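PDB 4JNG: nucleocapsid protein from Schmallenberg virus, which encapsidates the viral genomic RNA, shielding it from nucleases and forming the helical nucleocapsid that serves as template for transcription and replication. Local coordinates for residues B[51-62]-B[73-81]; B[94-105]-B[145-155]. All coordinates share one frame; numbering follows the deposited sequence.

Contact 1: B[51-62]-B[73-81]; sequences KMVLHKTAQPSV and VVNNHFPQY. With nucleotides of chain A.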
loop_
_atom_site.group_PDB
_atom_site.type_symbol
_atom_site.label_atom_id
_atom_site.label_comp_id
_atom_site.label_asym_id
_atom_site.label_seq_id
_atom_site.Cartn_x
_atom_site.Cartn_y
_atom_site.Cartn_z
ATOM N N LYS B 51 4.411 -4.147 -19.175
ATOM C CA LYS B 51 5.071 -3.484 -18.074
ATOM C C LYS B 51 4.768 -4.223 -16.764
ATOM O O LYS B 51 5.650 -4.415 -15.933
ATOM C CB LYS B 51 4.575 -2.038 -18.076
ATOM C CG LYS B 51 4.916 -1.179 -16.892
ATOM C CD LYS B 51 4.189 0.153 -17.017
ATOM C CE LYS B 51 5.038 1.208 -17.695
ATOM N NZ LYS B 51 4.393 2.536 -17.507
ATOM N N MET B 52 3.523 -4.665 -16.609
ATOM C CA MET B 52 3.125 -5.511 -15.480
ATOM C C MET B 52 3.836 -6.855 -15.515
ATOM O O MET B 52 4.266 -7.364 -14.479
ATOM C CB MET B 52 1.625 -5.766 -15.515
ATOM C CG MET B 52 0.768 -4.539 -15.270
ATOM S SD MET B 52 -0.809 -4.641 -16.140
ATOM C CE MET B 52 -1.212 -6.380 -15.992
ATOM N N VAL B 53 3.936 -7.438 -16.704
ATOM C CA VAL B 53 4.689 -8.672 -16.885
ATOM C C VAL B 53 6.111 -8.429 -16.370
ATOM O O VAL B 53 6.545 -9.058 -15.392
ATOM C CB VAL B 53 4.676 -9.136 -18.361
ATOM C CG1 VAL B 53 5.693 -10.240 -18.612
ATOM C CG2 VAL B 53 3.290 -9.627 -18.750
ATOM N N LEU B 54 6.801 -7.471 -16.983
ATOM C CA LEU B 54 8.188 -7.129 -16.613
ATOM C C LEU B 54 8.365 -6.792 -15.123
ATOM O O LEU B 54 9.381 -7.137 -14.521
ATOM C CB LEU B 54 8.703 -5.965 -17.484
ATOM C CG LEU B 54 9.598 -6.317 -18.685
ATOM C CD1 LEU B 54 9.162 -7.582 -19.406
ATOM C CD2 LEU B 54 9.672 -5.151 -19.656
ATOM N N HIS B 55 7.371 -6.126 -14.541
ATOM C CA HIS B 55 7.398 -5.763 -13.130
ATOM C C HIS B 55 7.434 -6.984 -12.207
ATOM O O HIS B 55 7.982 -6.910 -11.103
ATOM C CB HIS B 55 6.196 -4.880 -12.786
ATOM C CG HIS B 55 6.095 -4.554 -11.334
ATOM N ND1 HIS B 55 6.621 -3.403 -10.788
ATOM C CD2 HIS B 55 5.564 -5.252 -10.302
ATOM C CE1 HIS B 55 6.406 -3.398 -9.487
ATOM N NE2 HIS B 55 5.770 -4.510 -9.165
ATOM N N LYS B 56 6.854 -8.095 -12.658
ATOM C CA LYS B 56 6.829 -9.335 -11.889
ATOM C C LYS B 56 7.806 -10.400 -12.416
ATOM O O LYS B 56 7.848 -11.523 -11.893
ATOM C CB LYS B 56 5.391 -9.882 -11.815
ATOM C CG LYS B 56 4.974 -10.852 -12.920
ATOM C CD LYS B 56 3.463 -11.073 -12.917
ATOM C CE LYS B 56 3.097 -12.527 -13.180
ATOM N NZ LYS B 56 3.604 -13.008 -14.492
ATOM N N THR B 57 8.611 -10.047 -13.417
ATOM C CA THR B 57 9.500 -11.016 -14.054
ATOM C C THR B 57 10.953 -10.788 -13.660
ATOM O O THR B 57 11.476 -9.685 -13.804
ATOM C CB THR B 57 9.355 -10.976 -15.585
ATOM O OG1 THR B 57 7.993 -11.230 -15.928
ATOM C CG2 THR B 57 10.238 -12.015 -16.237
ATOM N N ALA B 58 11.602 -11.853 -13.190
ATOM C CA ALA B 58 12.930 -11.757 -12.593
ATOM C C ALA B 58 14.028 -12.246 -13.529
ATOM O O ALA B 58 14.829 -13.107 -13.165
ATOM C CB ALA B 58 12.970 -12.522 -11.274
ATOM N N GLN B 59 14.052 -11.702 -14.741
ATOM C CA GLN B 59 15.265 -11.730 -15.557
ATOM C C GLN B 59 15.559 -10.314 -16.015
ATOM O O GLN B 59 14.648 -9.586 -16.403
ATOM C CB GLN B 59 15.173 -12.675 -16.759
ATOM C CG GLN B 59 13.848 -12.664 -17.493
ATOM C CD GLN B 59 12.880 -13.692 -16.955
ATOM O OE1 GLN B 59 12.863 -13.975 -15.755
ATOM N NE2 GLN B 59 12.051 -14.245 -17.833
ATOM N N PRO B 60 16.836 -9.911 -15.952
ATOM C CA PRO B 60 17.199 -8.541 -16.283
ATOM C C PRO B 60 16.989 -8.175 -17.754
ATOM O O PRO B 60 17.071 -6.995 -18.087
ATOM C CB PRO B 60 18.684 -8.480 -15.919
ATOM C CG PRO B 60 19.150 -9.893 -16.044
ATOM C CD PRO B 60 18.006 -10.694 -15.515
ATOM N N SER B 61 16.744 -9.165 -18.622
ATOM C CA SER B 61 16.335 -8.879 -19.994
ATOM C C SER B 61 15.383 -9.957 -20.539
ATOM O O SER B 61 15.494 -11.139 -20.187
ATOM C CB SER B 61 17.555 -8.669 -20.905
ATOM O OG SER B 61 18.014 -9.877 -21.489
ATOM N N VAL B 62 14.437 -9.530 -21.370
ATOM C CA VAL B 62 13.331 -10.383 -21.785
ATOM C C VAL B 62 12.989 -10.171 -23.253
ATOM O O VAL B 62 12.915 -9.037 -23.735
ATOM C CB VAL B 62 12.057 -10.106 -20.954
ATOM C CG1 VAL B 62 10.975 -11.124 -21.278
ATOM C CG2 VAL B 62 12.369 -10.155 -19.467
ATOM N N VAL B 73 14.299 -6.756 -24.750
ATOM C CA VAL B 73 13.992 -5.615 -23.899
ATOM C C VAL B 73 14.788 -5.723 -22.582
ATOM O O VAL B 73 14.845 -6.786 -21.969
ATOM C CB VAL B 73 12.471 -5.580 -23.611
ATOM C CG1 VAL B 73 12.086 -4.359 -22.789
ATOM C CG2 VAL B 73 11.670 -5.619 -24.922
ATOM N N VAL B 74 15.403 -4.620 -22.163
ATOM C CA VAL B 74 16.020 -4.521 -20.837
ATOM C C VAL B 74 14.927 -4.271 -19.794
ATOM O O VAL B 74 14.139 -3.336 -19.918
ATOM C CB VAL B 74 17.095 -3.417 -20.789
ATOM C CG1 VAL B 74 17.590 -3.172 -19.368
ATOM C CG2 VAL B 74 18.264 -3.815 -21.673
ATOM N N ASN B 75 14.883 -5.140 -18.789
ATOM C CA ASN B 75 13.851 -5.114 -17.768
ATOM C C ASN B 75 14.382 -4.452 -16.493
ATOM O O ASN B 75 15.053 -5.104 -15.692
ATOM C CB ASN B 75 13.380 -6.541 -17.474
ATOM C CG ASN B 75 12.358 -6.612 -16.347
ATOM O OD1 ASN B 75 11.880 -5.583 -15.841
ATOM N ND2 ASN B 75 12.017 -7.838 -15.944
ATOM N N ASN B 76 14.091 -3.159 -16.343
ATOM C CA ASN B 76 14.396 -2.390 -15.126
ATOM C C ASN B 76 13.131 -2.104 -14.309
ATOM O O ASN B 76 13.137 -1.268 -13.405
ATOM C CB ASN B 76 15.113 -1.076 -15.482
ATOM C CG ASN B 76 16.625 -1.233 -15.566
ATOM O OD1 ASN B 76 17.140 -2.337 -15.702
ATOM N ND2 ASN B 76 17.342 -0.122 -15.470
ATOM N N HIS B 77 12.055 -2.825 -14.610
ATOM C CA HIS B 77 10.784 -2.656 -13.906
ATOM C C HIS B 77 10.705 -3.486 -12.626
ATOM O O HIS B 77 10.161 -3.030 -11.619
ATOM C CB HIS B 77 9.628 -3.032 -14.815
ATOM C CG HIS B 77 9.387 -2.047 -15.908
ATOM N ND1 HIS B 77 8.714 -0.865 -15.704
ATOM C CD2 HIS B 77 9.726 -2.068 -17.218
ATOM C CE1 HIS B 77 8.645 -0.198 -16.842
ATOM N NE2 HIS B 77 9.254 -0.907 -17.776
ATOM N N PHE B 78 11.204 -4.719 -12.694
ATOM C CA PHE B 78 11.302 -5.574 -11.520
ATOM C C PHE B 78 12.104 -4.801 -10.459
ATOM O O PHE B 78 13.213 -4.338 -10.744
ATOM C CB PHE B 78 11.967 -6.906 -11.887
ATOM C CG PHE B 78 12.037 -7.895 -10.752
ATOM C CD1 PHE B 78 10.919 -8.626 -10.383
ATOM C CD2 PHE B 78 13.231 -8.105 -10.060
ATOM C CE1 PHE B 78 10.982 -9.537 -9.337
ATOM C CE2 PHE B 78 13.301 -9.017 -9.016
ATOM C CZ PHE B 78 12.174 -9.732 -8.652
ATOM N N PRO B 79 11.529 -4.620 -9.251
ATOM C CA PRO B 79 12.096 -3.715 -8.232
ATOM C C PRO B 79 13.615 -3.787 -8.105
ATOM O O PRO B 79 14.296 -2.763 -8.153
ATOM C CB PRO B 79 11.426 -4.174 -6.929
ATOM C CG PRO B 79 10.204 -4.935 -7.339
ATOM C CD PRO B 79 10.243 -5.194 -8.818
ATOM N N GLN B 80 14.133 -5.001 -7.975
ATOM C CA GLN B 80 15.570 -5.244 -7.821
ATOM C C GLN B 80 16.416 -4.619 -8.943
ATOM O O GLN B 80 17.550 -4.189 -8.703
ATOM C CB GLN B 80 15.815 -6.756 -7.758
ATOM C CG GLN B 80 17.254 -7.186 -7.512
ATOM C CD GLN B 80 17.397 -8.696 -7.428
ATOM O OE1 GLN B 80 16.463 -9.400 -7.046
ATOM N NE2 GLN B 80 18.574 -9.201 -7.777
ATOM N N TYR B 81 15.860 -4.566 -10.154
ATOM C CA TYR B 81 16.595 -4.120 -11.333
ATOM C C TYR B 81 16.496 -2.615 -11.605
ATOM O O TYR B 81 17.160 -2.105 -12.514
ATOM C CB TYR B 81 16.119 -4.904 -12.576
ATOM C CG TYR B 81 16.195 -6.423 -12.447
ATOM C CD1 TYR B 81 17.118 -7.040 -11.594
ATOM C CD2 TYR B 81 15.358 -7.242 -13.204
ATOM C CE1 TYR B 81 17.178 -8.422 -11.485
ATOM C CE2 TYR B 81 15.416 -8.616 -13.109
ATOM C CZ TYR B 81 16.321 -9.208 -12.250
ATOM O OH TYR B 81 16.365 -10.586 -12.172
ATOM P P U A 26 8.019 1.674 -13.634
ATOM O OP1 U A 26 7.293 0.383 -13.583
ATOM O OP2 U A 26 7.988 2.488 -14.872
ATOM O "O5'" U A 26 7.517 2.613 -12.441
ATOM C "C5'" U A 26 7.001 2.074 -11.205
ATOM C "C4'" U A 26 6.600 3.191 -10.261
ATOM O "O4'" U A 26 7.720 4.098 -10.080
ATOM C "C3'" U A 26 5.456 4.088 -10.717
ATOM O "O3'" U A 26 4.175 3.584 -10.344
ATOM C "C2'" U A 26 5.714 5.380 -9.945
ATOM O "O2'" U A 26 5.119 5.418 -8.663
ATOM C "C1'" U A 26 7.241 5.410 -9.854
ATOM N N1 U A 26 7.862 6.314 -10.834
ATOM C C2 U A 26 8.088 7.621 -10.446
ATOM O O2 U A 26 7.816 8.040 -9.333
ATOM N N3 U A 26 8.659 8.418 -11.407
ATOM C C4 U A 26 9.007 8.057 -12.692
ATOM O O4 U A 26 9.512 8.895 -13.442
ATOM C C5 U A 26 8.727 6.693 -13.023
ATOM C C6 U A 26 8.172 5.890 -12.108
ATOM P P U A 25 12.811 2.783 -17.171
ATOM O OP1 U A 25 12.288 1.615 -17.915
ATOM O OP2 U A 25 12.669 4.146 -17.735
ATOM O "O5'" U A 25 12.152 2.729 -15.724
ATOM C "C5'" U A 25 12.237 1.539 -14.931
ATOM C "C4'" U A 25 11.891 1.868 -13.504
ATOM O "O4'" U A 25 12.791 2.896 -13.013
ATOM C "C3'" U A 25 10.505 2.453 -13.298
ATOM O "O3'" U A 25 9.549 1.395 -13.258
ATOM C "C2'" U A 25 10.668 3.208 -11.981
ATOM O "O2'" U A 25 10.522 2.356 -10.867
ATOM C "C1'" U A 25 12.113 3.703 -12.069
ATOM N N1 U A 25 12.292 5.121 -12.436
ATOM C C2 U A 25 12.319 6.043 -11.403
ATOM O O2 U A 25 12.177 5.731 -10.234
ATOM N N3 U A 25 12.512 7.344 -11.795
ATOM C C4 U A 25 12.683 7.813 -13.081
ATOM O O4 U A 25 12.850 9.019 -13.270
ATOM C C5 U A 25 12.650 6.799 -14.092
ATOM C C6 U A 25 12.466 5.519 -13.743
ATOM P P U A 24 16.251 6.286 -19.678
ATOM O OP1 U A 24 15.771 5.564 -20.908
ATOM O OP2 U A 24 15.630 7.579 -19.308
ATOM O "O5'" U A 24 16.095 5.314 -18.430
ATOM C "C5'" U A 24 16.760 4.047 -18.365
ATOM C "C4'" U A 24 16.599 3.456 -16.987
ATOM O "O4'" U A 24 17.435 4.180 -16.038
ATOM C "C3'" U A 24 15.204 3.540 -16.389
ATOM O "O3'" U A 24 14.361 2.502 -16.856
ATOM C "C2'" U A 24 15.503 3.425 -14.899
ATOM O "O2'" U A 24 15.795 2.118 -14.442
ATOM C "C1'" U A 24 16.770 4.269 -14.789
ATOM N N1 U A 24 16.520 5.687 -14.487
ATOM C C2 U A 24 16.254 6.019 -13.172
ATOM O O2 U A 24 16.204 5.191 -12.279
ATOM N N3 U A 24 16.038 7.356 -12.946
ATOM C C4 U A 24 16.063 8.373 -13.877
ATOM O O4 U A 24 15.849 9.531 -13.516
ATOM C C5 U A 24 16.341 7.948 -15.215
ATOM C C6 U A 24 16.552 6.651 -15.469
HETATM O O HOH W 1 18.020 -5.021 -16.261
#

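Contact 2: B[94-105]-B[145-155]; sequences HRMSGYLARWIA and APGAEMFLDAF. With nucleotides of chain A.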
loop_
_atom_site.group_PDB
_atom_site.type_symbol
_atom_site.label_atom_id
_atom_site.label_comp_id
_atom_site.label_asym_id
_atom_site.label_seq_id
_atom_site.Cartn_x
_atom_site.Cartn_y
_atom_site.Cartn_z
ATOM N N HIS B 94 10.063 1.738 -22.177
ATOM C CA HIS B 94 9.900 3.160 -22.317
ATOM C C HIS B 94 10.580 3.681 -23.578
ATOM O O HIS B 94 9.990 4.463 -24.318
ATOM C CB HIS B 94 10.468 3.895 -21.095
ATOM C CG HIS B 94 10.037 5.319 -21.009
ATOM N ND1 HIS B 94 10.843 6.363 -21.400
ATOM C CD2 HIS B 94 8.873 5.873 -20.600
ATOM C CE1 HIS B 94 10.204 7.501 -21.219
ATOM N NE2 HIS B 94 9.004 7.232 -20.740
ATOM N N ARG B 95 11.815 3.256 -23.814
ATOM C CA ARG B 95 12.560 3.720 -24.980
ATOM C C ARG B 95 11.884 3.250 -26.274
ATOM O O ARG B 95 11.723 4.019 -27.216
ATOM C CB ARG B 95 14.007 3.238 -24.923
ATOM C CG ARG B 95 14.856 3.944 -23.856
ATOM C CD ARG B 95 16.310 3.511 -23.969
ATOM N NE ARG B 95 17.149 4.086 -22.930
ATOM C CZ ARG B 95 18.449 3.849 -22.768
ATOM N NH1 ARG B 95 19.108 3.022 -23.576
ATOM N NH2 ARG B 95 19.099 4.456 -21.776
ATOM N N MET B 96 11.480 1.984 -26.268
ATOM C CA MET B 96 10.848 1.319 -27.406
ATOM C C MET B 96 9.592 2.071 -27.840
ATOM O O MET B 96 9.380 2.327 -29.024
ATOM C CB MET B 96 10.500 -0.101 -26.970
ATOM C CG MET B 96 9.926 -0.986 -28.042
ATOM S SD MET B 96 9.693 -2.635 -27.378
ATOM C CE MET B 96 8.814 -3.300 -28.791
ATOM N N SER B 97 8.781 2.455 -26.855
ATOM C CA SER B 97 7.587 3.255 -27.073
ATOM C C SER B 97 7.879 4.583 -27.771
ATOM O O SER B 97 7.152 4.983 -28.677
ATOM C CB SER B 97 6.898 3.516 -25.739
ATOM O OG SER B 97 5.760 4.334 -25.899
ATOM N N GLY B 98 8.931 5.271 -27.333
ATOM C CA GLY B 98 9.344 6.523 -27.963
ATOM C C GLY B 98 9.865 6.307 -29.380
ATOM O O GLY B 98 9.507 7.043 -30.309
ATOM N N TYR B 99 10.703 5.293 -29.556
ATOM C CA TYR B 99 11.220 4.995 -30.889
ATOM C C TYR B 99 10.076 4.681 -31.862
ATOM O O TYR B 99 10.034 5.256 -32.938
ATOM C CB TYR B 99 12.233 3.848 -30.867
ATOM C CG TYR B 99 13.504 4.116 -30.086
ATOM C CD1 TYR B 99 13.916 5.419 -29.762
ATOM C CD2 TYR B 99 14.313 3.062 -29.682
ATOM C CE1 TYR B 99 15.088 5.642 -29.055
ATOM C CE2 TYR B 99 15.486 3.282 -28.974
ATOM C CZ TYR B 99 15.868 4.570 -28.667
ATOM O OH TYR B 99 17.036 4.765 -27.974
ATOM N N LEU B 100 9.139 3.826 -31.450
ATOM C CA LEU B 100 8.013 3.414 -32.314
ATOM C C LEU B 100 7.103 4.583 -32.672
ATOM O O LEU B 100 6.670 4.703 -33.816
ATOM C CB LEU B 100 7.191 2.279 -31.689
ATOM C CG LEU B 100 7.776 0.865 -31.705
ATOM C CD1 LEU B 100 6.924 -0.054 -30.839
ATOM C CD2 LEU B 100 7.889 0.282 -33.117
ATOM N N ALA B 101 6.814 5.438 -31.697
ATOM C CA ALA B 101 6.069 6.677 -31.950
ATOM C C ALA B 101 6.784 7.550 -32.983
ATOM O O ALA B 101 6.159 8.070 -33.903
ATOM C CB ALA B 101 5.861 7.456 -30.659
ATOM N N ARG B 102 8.093 7.692 -32.819
ATOM C CA ARG B 102 8.916 8.451 -33.738
ATOM C C ARG B 102 8.935 7.811 -35.131
ATOM O O ARG B 102 8.934 8.515 -36.137
ATOM C CB ARG B 102 10.337 8.566 -33.181
ATOM C CG ARG B 102 11.387 9.073 -34.151
ATOM C CD ARG B 102 11.247 10.546 -34.453
ATOM N NE ARG B 102 12.513 11.208 -34.163
ATOM C CZ ARG B 102 13.559 11.262 -34.983
ATOM N NH1 ARG B 102 13.530 10.720 -36.199
ATOM N NH2 ARG B 102 14.650 11.873 -34.578
ATOM N N TRP B 103 8.973 6.484 -35.181
ATOM C CA TRP B 103 8.933 5.770 -36.453
ATOM C C TRP B 103 7.615 6.047 -37.182
ATOM O O TRP B 103 7.625 6.333 -38.374
ATOM C CB TRP B 103 9.150 4.272 -36.251
ATOM C CG TRP B 103 8.946 3.472 -37.497
ATOM C CD1 TRP B 103 9.811 3.348 -38.540
ATOM C CD2 TRP B 103 7.795 2.702 -37.836
ATOM N NE1 TRP B 103 9.275 2.538 -39.513
ATOM C CE2 TRP B 103 8.032 2.132 -39.110
ATOM C CE3 TRP B 103 6.581 2.441 -37.195
ATOM C CZ2 TRP B 103 7.103 1.311 -39.747
ATOM C CZ3 TRP B 103 5.659 1.625 -37.824
ATOM C CH2 TRP B 103 5.922 1.073 -39.095
ATOM N N ILE B 104 6.501 5.996 -36.453
ATOM C CA ILE B 104 5.186 6.256 -37.037
ATOM C C ILE B 104 5.146 7.663 -37.618
ATOM O O ILE B 104 4.696 7.863 -38.755
ATOM C CB ILE B 104 4.037 6.090 -36.016
ATOM C CG1 ILE B 104 3.912 4.631 -35.565
ATOM C CG2 ILE B 104 2.704 6.526 -36.623
ATOM C CD1 ILE B 104 3.129 4.458 -34.280
ATOM N N ALA B 105 5.617 8.631 -36.833
ATOM C CA ALA B 105 5.627 10.023 -37.249
ATOM C C ALA B 105 6.519 10.238 -38.470
ATOM O O ALA B 105 6.133 10.961 -39.400
ATOM C CB ALA B 105 6.056 10.922 -36.098
ATOM N N ALA B 145 2.615 9.468 -26.420
ATOM C CA ALA B 145 3.275 8.191 -26.152
ATOM C C ALA B 145 4.354 8.324 -25.072
ATOM O O ALA B 145 5.073 9.322 -25.033
ATOM C CB ALA B 145 3.886 7.628 -27.421
ATOM N N PRO B 146 4.477 7.316 -24.193
ATOM C CA PRO B 146 5.649 7.343 -23.311
ATOM C C PRO B 146 6.908 7.277 -24.168
ATOM O O PRO B 146 6.918 6.573 -25.195
ATOM C CB PRO B 146 5.496 6.071 -22.467
ATOM C CG PRO B 146 4.055 5.716 -22.558
ATOM C CD PRO B 146 3.587 6.183 -23.900
ATOM N N GLY B 147 7.932 8.035 -23.782
ATOM C CA GLY B 147 9.176 8.103 -24.534
ATOM C C GLY B 147 9.208 9.115 -25.665
ATOM O O GLY B 147 10.266 9.354 -26.230
ATOM N N ALA B 148 8.068 9.715 -26.006
ATOM C CA ALA B 148 8.033 10.767 -27.026
ATOM C C ALA B 148 8.801 12.024 -26.597
ATOM O O ALA B 148 9.265 12.785 -27.445
ATOM C CB ALA B 148 6.597 11.126 -27.375
ATOM N N GLU B 149 8.937 12.229 -25.287
ATOM C CA GLU B 149 9.704 13.371 -24.751
ATOM C C GLU B 149 11.205 13.356 -25.112
ATOM O O GLU B 149 11.887 14.377 -25.012
ATOM C CB GLU B 149 9.490 13.501 -23.233
ATOM C CG GLU B 149 10.253 12.517 -22.355
ATOM C CD GLU B 149 9.750 11.084 -22.421
ATOM O OE1 GLU B 149 8.597 10.822 -22.849
ATOM O OE2 GLU B 149 10.537 10.206 -22.032
ATOM N N MET B 150 11.712 12.202 -25.538
ATOM C CA MET B 150 13.053 12.105 -26.110
ATOM C C MET B 150 13.196 12.820 -27.470
ATOM O O MET B 150 14.317 13.000 -27.953
ATOM C CB MET B 150 13.420 10.636 -26.341
ATOM C CG MET B 150 13.478 9.750 -25.114
ATOM S SD MET B 150 14.172 8.138 -25.552
ATOM C CE MET B 150 12.788 7.282 -26.285
ATOM N N PHE B 151 12.080 13.197 -28.098
ATOM C CA PHE B 151 12.106 13.826 -29.415
ATOM C C PHE B 151 11.209 15.060 -29.461
ATOM O O PHE B 151 10.241 15.117 -30.220
ATOM C CB PHE B 151 11.667 12.811 -30.487
ATOM C CG PHE B 151 12.415 11.511 -30.428
ATOM C CD1 PHE B 151 13.755 11.455 -30.774
ATOM C CD2 PHE B 151 11.785 10.348 -30.013
ATOM C CE1 PHE B 151 14.456 10.264 -30.705
ATOM C CE2 PHE B 151 12.474 9.153 -29.949
ATOM C CZ PHE B 151 13.815 9.113 -30.290
ATOM N N LEU B 152 11.532 16.060 -28.647
ATOM C CA LEU B 152 10.783 17.321 -28.661
ATOM C C LEU B 152 10.736 17.964 -30.067
ATOM O O LEU B 152 9.714 18.523 -30.455
ATOM C CB LEU B 152 11.351 18.291 -27.610
ATOM C CG LEU B 152 10.761 18.333 -26.183
ATOM C CD1 LEU B 152 9.735 17.260 -25.847
ATOM C CD2 LEU B 152 11.880 18.327 -25.149
ATOM N N ASP B 153 11.816 17.845 -30.837
ATOM C CA ASP B 153 11.863 18.381 -32.206
ATOM C C ASP B 153 10.832 17.723 -33.135
ATOM O O ASP B 153 10.099 18.415 -33.851
ATOM C CB ASP B 153 13.276 18.217 -32.790
ATOM C CG ASP B 153 13.399 18.749 -34.217
ATOM O OD1 ASP B 153 12.793 18.159 -35.140
ATOM O OD2 ASP B 153 14.125 19.744 -34.423
ATOM N N ALA B 154 10.790 16.393 -33.111
ATOM C CA ALA B 154 9.918 15.613 -33.980
ATOM C C ALA B 154 8.440 15.735 -33.612
ATOM O O ALA B 154 7.570 15.615 -34.489
ATOM C CB ALA B 154 10.336 14.150 -33.962
ATOM N N PHE B 155 8.154 15.950 -32.330
ATOM C CA PHE B 155 6.774 16.061 -31.861
ATOM C C PHE B 155 6.395 17.497 -31.502
ATOM O O PHE B 155 5.458 17.722 -30.737
ATOM C CB PHE B 155 6.523 15.125 -30.675
ATOM C CG PHE B 155 6.677 13.664 -31.013
ATOM C CD1 PHE B 155 5.712 13.002 -31.767
ATOM C CD2 PHE B 155 7.782 12.952 -30.576
ATOM C CE1 PHE B 155 5.851 11.656 -32.080
ATOM C CE2 PHE B 155 7.929 11.607 -30.880
ATOM C CZ PHE B 155 6.962 10.958 -31.638
ATOM P P U A 24 16.251 6.286 -19.678
ATOM O OP1 U A 24 15.771 5.564 -20.908
ATOM O OP2 U A 24 15.630 7.579 -19.308
ATOM O "O5'" U A 24 16.095 5.314 -18.430
ATOM C "C5'" U A 24 16.760 4.047 -18.365
ATOM C "C4'" U A 24 16.599 3.456 -16.987
ATOM O "O4'" U A 24 17.435 4.180 -16.038
ATOM C "C3'" U A 24 15.204 3.540 -16.389
ATOM O "O3'" U A 24 14.361 2.502 -16.856
ATOM C "C2'" U A 24 15.503 3.425 -14.899
ATOM O "O2'" U A 24 15.795 2.118 -14.442
ATOM C "C1'" U A 24 16.770 4.269 -14.789
ATOM N N1 U A 24 16.520 5.687 -14.487
ATOM C C2 U A 24 16.254 6.019 -13.172
ATOM O O2 U A 24 16.204 5.191 -12.279
ATOM N N3 U A 24 16.038 7.356 -12.946
ATOM C C4 U A 24 16.063 8.373 -13.877
ATOM O O4 U A 24 15.849 9.531 -13.516
ATOM C C5 U A 24 16.341 7.948 -15.215
ATOM C C6 U A 24 16.552 6.651 -15.469
#

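Contact 1: B[51-62]-B[73-81]
The carboxamide of Asn75 is inserted between the end of helix 47-56 and the loop that follows it, and both of its polar atoms are used. ND2 donates to Leu54 O at 3.1 Å, with an N-H...O angle of 140°, the oxygen being tilted somewhat out of the amide plane. Two further bonds from ND2, to Thr57 O and Gln59 O, are weak. On the other branch, OD1 accepts from His77 N two residues on, the defining bond of an Asx turn. With CG anti to the backbone N, a chi1 of 176° sets the Asn75 carboxamide against Leu54 O, and the backbone N of Asn75 donates to Pro60 O at 3.0 Å. Beyond this point lies the base of the beta hairpin formed by strands 61-66 and 69-74: Val62 and Val73 are an antiparallel hydrogen-bonded pair, and Ser61 with Val74 a non-hydrogen-bonded one.

Apolar contacts fill in around the amide. Leu54 CD2 touches Val73 CG1 at 4.0 Å and also meets the His77 ring; Lys51 CG makes an off-centre CH-pi contact with the same ring, approaching it obliquely. Farther out, Ala58 CB lies over one face of Phe78, 4.1 Å from the ring centroid. The Tyr81 ring is sandwiched, with Pro60 CB over the centre of one face and Phe78 CD2 over the other.

RNA is gripped through the turn residues. His77 ND1 donates to OP1 of U26 of chain A at 2.8 Å, the phosphate oxygen lying in the ring plane, and Asn76 ND2 donates to O2' of U24 of chain A. Asn76 ND2 also bonds Asn84 O, tying the ribose contact to a neighbouring loop. Lys51, likewise an RNA-binding residue, packs on a uracil base of the bound RNA.

Contact 2: B[94-105]-B[145-155]
Phe151 meets helix 93-110 with its ring edge against Tyr99, where CZ lies 3.7 Å from Tyr99 CD1 and close to the Tyr99 ring plane as well. Met150 CB covers one Phe151 face, while Met150 CE reaches past Gly98 to Arg95 O; Met150 SD stands 5.4 Å from the Tyr99 centroid in an oblique Met-aromatic contact. Farther along the helix, Phe155 CZ touches Ala101 CB at 3.8 Å, and that methyl also meets Ala145 CB.

Gly98 and Gly147 bring the backbones together, CA to CA 3.8 Å, and Gly98 CA makes a CH...O contact with Gly147 O. Beside them, a chi1 of 178° swings Ser97 OG away from its own N and onto Pro146 O, to which it donates at 2.6 Å.

Toward the margin, Arg102 NE lies over the other face of Phe151, the guanidinium turned 74° from the ring; its terminal nitrogens form salt bridges with Glu21 and Asp106. Arg95 points away from the loop: NE donates to OP1 of U24 of chain A at 2.9 Å, and NH1 bonds Pro87 O and Ala90 O. The type II turn Ala145-Ala148 packs on helix 93-110 where Gly147 meets Gly98, and the first turn of that helix supplies Arg95 to the RNA-binding site.

Overall arrangement
Contact 1 closes before contact 2 opens along the chain, and helix 93-110 is the next helix or strand after strand 69-74. Their centres are 21 Å apart and their nearest atoms about 4 Å, but Leu93 bridges the gap by packing against Lys51, Leu54 and His77. Contact 1 is peripheral, its centre about 19 Å from the centre of the chain; that of contact 2, buried, is about 5 Å away. Both reach one RNA: U24 of chain A is held at its ribose by residues 73-81 and at its phosphate by residues 94-105. At their nearest atoms, the side chains of His77 and His94 are about 6 Å apart, and those of Glu149 and RNA-binding Lys179 about 3 Å.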